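Local coordinates for fructose transport system repressor FruR (Pseudomonas putida, PDB 3O74), which probably regulates transcription, as repressor and activator, by binding specific DNA sites as a LacI-family protein, with fructose 1-phosphate as its preferred effector, at residues B[110-115]-B[227-231]. Sequence-based numbering, arbitrary orientation.
Sequences QLAASL and VNAMA
The amide of Asn228 meets helix 104-116 with one edge: Ser114 OG lies almost in its plane and accepts a hydrogen bond from ND2 (3.1 Å, N-H...O angle 158°). Over one face, at the ND2 end, sits Leu115 CD2, a loose apolar neighbour. OD1 takes the backbone N-H groups of Arg268 and Ile269, so asparagine suits this buried place: one flat amide donates a hydrogen bond to Ser114 while its oxygen accepts two from the chain just past strand 257-266. The second amide, that of Gln110, turns a face to Met230, a selenomethionine, whose CE stands over it 4.1 Å from CD; NE2 is hydrogen-bonded to the Asp106 carboxylate.

A serine hydroxyl can donate and accept at once: besides taking the bond from Asn228, OG, held between backbone N and carbonyl carbon, donates to Leu111 O at 2.7 Å. This helix-on-sheet packing belongs to the C-terminal lobe of the periplasmic-binding-protein-like LacI fold; segments 110-115 and 227-231 run nearly antiparallel, at 167°. Leu111, branched and apolar as suits a buried position between helix and sheet, lays CD1 against Asn228 CB (4.0 Å) and Met230 CG (4.2 Å), also touching Phe214 on the adjacent strand 210-214 and Val185 on the strand beyond, 183-186. Long and flexible, Met230 bends at chi2 (-76°) to cross Gln110 roughly at right angles, bringing CE tightly against Gln110 CB at 3.3 Å.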
ATOM      1  N   GLN B 110      24.257   2.462  10.310  1.00 35.63           N
ATOM      2  CA  GLN B 110      23.888   3.711  10.962  1.00 41.57           C
ATOM      3  C   GLN B 110      22.695   3.520  11.892  1.00 44.17           C
ATOM      4  O   GLN B 110      22.650   4.089  12.983  1.00 42.08           O
ATOM      5  CB  GLN B 110      23.535   4.775   9.925  1.00 47.19           C
ATOM      6  CG  GLN B 110      24.697   5.291   9.107  1.00 57.19           C
ATOM      7  CD  GLN B 110      24.339   6.558   8.358  1.00 64.82           C
ATOM      8  OE1 GLN B 110      23.807   7.504   8.941  1.00 67.43           O
ATOM      9  NE2 GLN B 110      24.622   6.583   7.061  1.00 67.32           N
ATOM     10  N   LEU B 111      21.726   2.727  11.446  1.00 38.34           N
ATOM     11  CA  LEU B 111      20.521   2.481  12.225  1.00 35.82           C
ATOM     12  C   LEU B 111      20.872   1.849  13.571  1.00 35.49           C
ATOM     13  O   LEU B 111      20.435   2.322  14.619  1.00 37.65           O
ATOM     14  CB  LEU B 111      19.551   1.591  11.440  1.00 34.46           C
ATOM     15  CG  LEU B 111      18.119   1.451  11.957  1.00 38.30           C
ATOM     16  CD1 LEU B 111      17.476   2.816  12.167  1.00 39.95           C
ATOM     17  CD2 LEU B 111      17.295   0.614  10.991  1.00 32.41           C
ATOM     18  N   ALA B 112      21.679   0.793  13.537  1.00 32.26           N
ATOM     19  CA  ALA B 112      22.080   0.102  14.755  1.00 37.12           C
ATOM     20  C   ALA B 112      22.937   1.000  15.644  1.00 43.32           C
ATOM     21  O   ALA B 112      22.760   1.039  16.862  1.00 44.16           O
ATOM     22  CB  ALA B 112      22.820  -1.181  14.419  1.00 33.74           C
ATOM     23  N   ALA B 113      23.864   1.725  15.028  1.00 44.20           N
ATOM     24  CA  ALA B 113      24.740   2.629  15.764  1.00 44.73           C
ATOM     25  C   ALA B 113      23.942   3.706  16.496  1.00 47.96           C
ATOM     26  O   ALA B 113      24.330   4.150  17.577  1.00 47.08           O
ATOM     27  CB  ALA B 113      25.755   3.259  14.828  1.00 44.52           C
ATOM     28  N   SER B 114      22.825   4.123  15.909  1.00 50.37           N
ATOM     29  CA  SER B 114      21.997   5.157  16.522  1.00 50.20           C
ATOM     30  C   SER B 114      21.343   4.668  17.816  1.00 53.87           C
ATOM     31  O   SER B 114      21.031   5.466  18.700  1.00 58.85           O
ATOM     32  CB  SER B 114      20.945   5.687  15.540  1.00 46.42           C
ATOM     33  OG  SER B 114      19.840   4.807  15.420  1.00 45.03           O
ATOM     34  N   LEU B 115      21.140   3.357  17.924  1.00 50.30           N
ATOM     35  CA  LEU B 115      20.589   2.767  19.141  1.00 47.05           C
ATOM     36  C   LEU B 115      21.693   2.513  20.164  1.00 56.14           C
ATOM     37  O   LEU B 115      21.482   2.643  21.371  1.00 59.19           O
ATOM     38  CB  LEU B 115      19.867   1.454  18.830  1.00 39.16           C
ATOM     39  CG  LEU B 115      18.833   1.470  17.700  1.00 37.37           C
ATOM     40  CD1 LEU B 115      18.059   0.159  17.666  1.00 36.27           C
ATOM     41  CD2 LEU B 115      17.889   2.653  17.837  1.00 33.43           C
ATOM     42  N   VAL B 227      10.661   5.901  17.190  1.00 38.03           N
ATOM     43  CA  VAL B 227      11.285   4.900  16.335  1.00 35.35           C
ATOM     44  C   VAL B 227      12.138   5.557  15.247  1.00 32.65           C
ATOM     45  O   VAL B 227      11.640   6.361  14.460  1.00 33.90           O
ATOM     46  CB  VAL B 227      10.214   4.011  15.662  1.00 29.22           C
ATOM     47  CG1 VAL B 227      10.864   2.997  14.733  1.00 29.77           C
ATOM     48  CG2 VAL B 227       9.362   3.309  16.710  1.00 29.03           C
ATOM     49  N   ASN B 228      13.422   5.219  15.206  1.00 30.15           N
ATOM     50  CA  ASN B 228      14.285   5.667  14.120  1.00 35.82           C
ATOM     51  C   ASN B 228      14.034   4.841  12.864  1.00 34.67           C
ATOM     52  O   ASN B 228      13.912   3.620  12.931  1.00 35.45           O
ATOM     53  CB  ASN B 228      15.753   5.579  14.524  1.00 34.85           C
ATOM     54  CG  ASN B 228      16.164   6.689  15.473  1.00 38.84           C
ATOM     55  OD1 ASN B 228      15.372   7.575  15.795  1.00 35.65           O
ATOM     56  ND2 ASN B 228      17.407   6.648  15.917  1.00 35.03           N
ATOM     57  N   ALA B 229      13.961   5.508  11.718  1.00 32.37           N
ATOM     58  CA  ALA B 229      13.602   4.834  10.474  1.00 31.78           C
ATOM     59  C   ALA B 229      14.504   5.215   9.303  1.00 35.17           C
ATOM     60  O   ALA B 229      14.868   6.376   9.138  1.00 37.62           O
ATOM     61  CB  ALA B 229      12.144   5.104  10.133  1.00 28.90           C
HETATM   62  N   MSE B 230      14.853   4.221   8.490  1.00 33.18           N
HETATM   63  CA  MSE B 230      15.634   4.436   7.276  1.00 28.70           C
HETATM   64  C   MSE B 230      14.740   4.226   6.057  1.00 30.30           C
HETATM   65  O   MSE B 230      14.481   3.090   5.670  1.00 26.66           O
HETATM   66  CB  MSE B 230      16.803   3.455   7.223  1.00 29.34           C
HETATM   67  CG  MSE B 230      17.981   3.819   8.109  1.00 36.64           C
HETATM   68 SE   MSE B 230      19.031   5.263   7.339  0.41 27.35          SE
HETATM   69  CE  MSE B 230      20.519   5.232   8.588  1.00 52.86           C
ATOM     70  N   ALA B 231      14.274   5.318   5.454  1.00 33.21           N
ATOM     71  CA  ALA B 231      13.327   5.243   4.342  1.00 29.88           C
ATOM     72  C   ALA B 231      14.000   5.267   2.964  1.00 28.34           C
ATOM     73  O   ALA B 231      15.017   5.926   2.774  1.00 30.49           O
ATOM     74  CB  ALA B 231      12.299   6.361   4.450  1.00 32.18           C
TER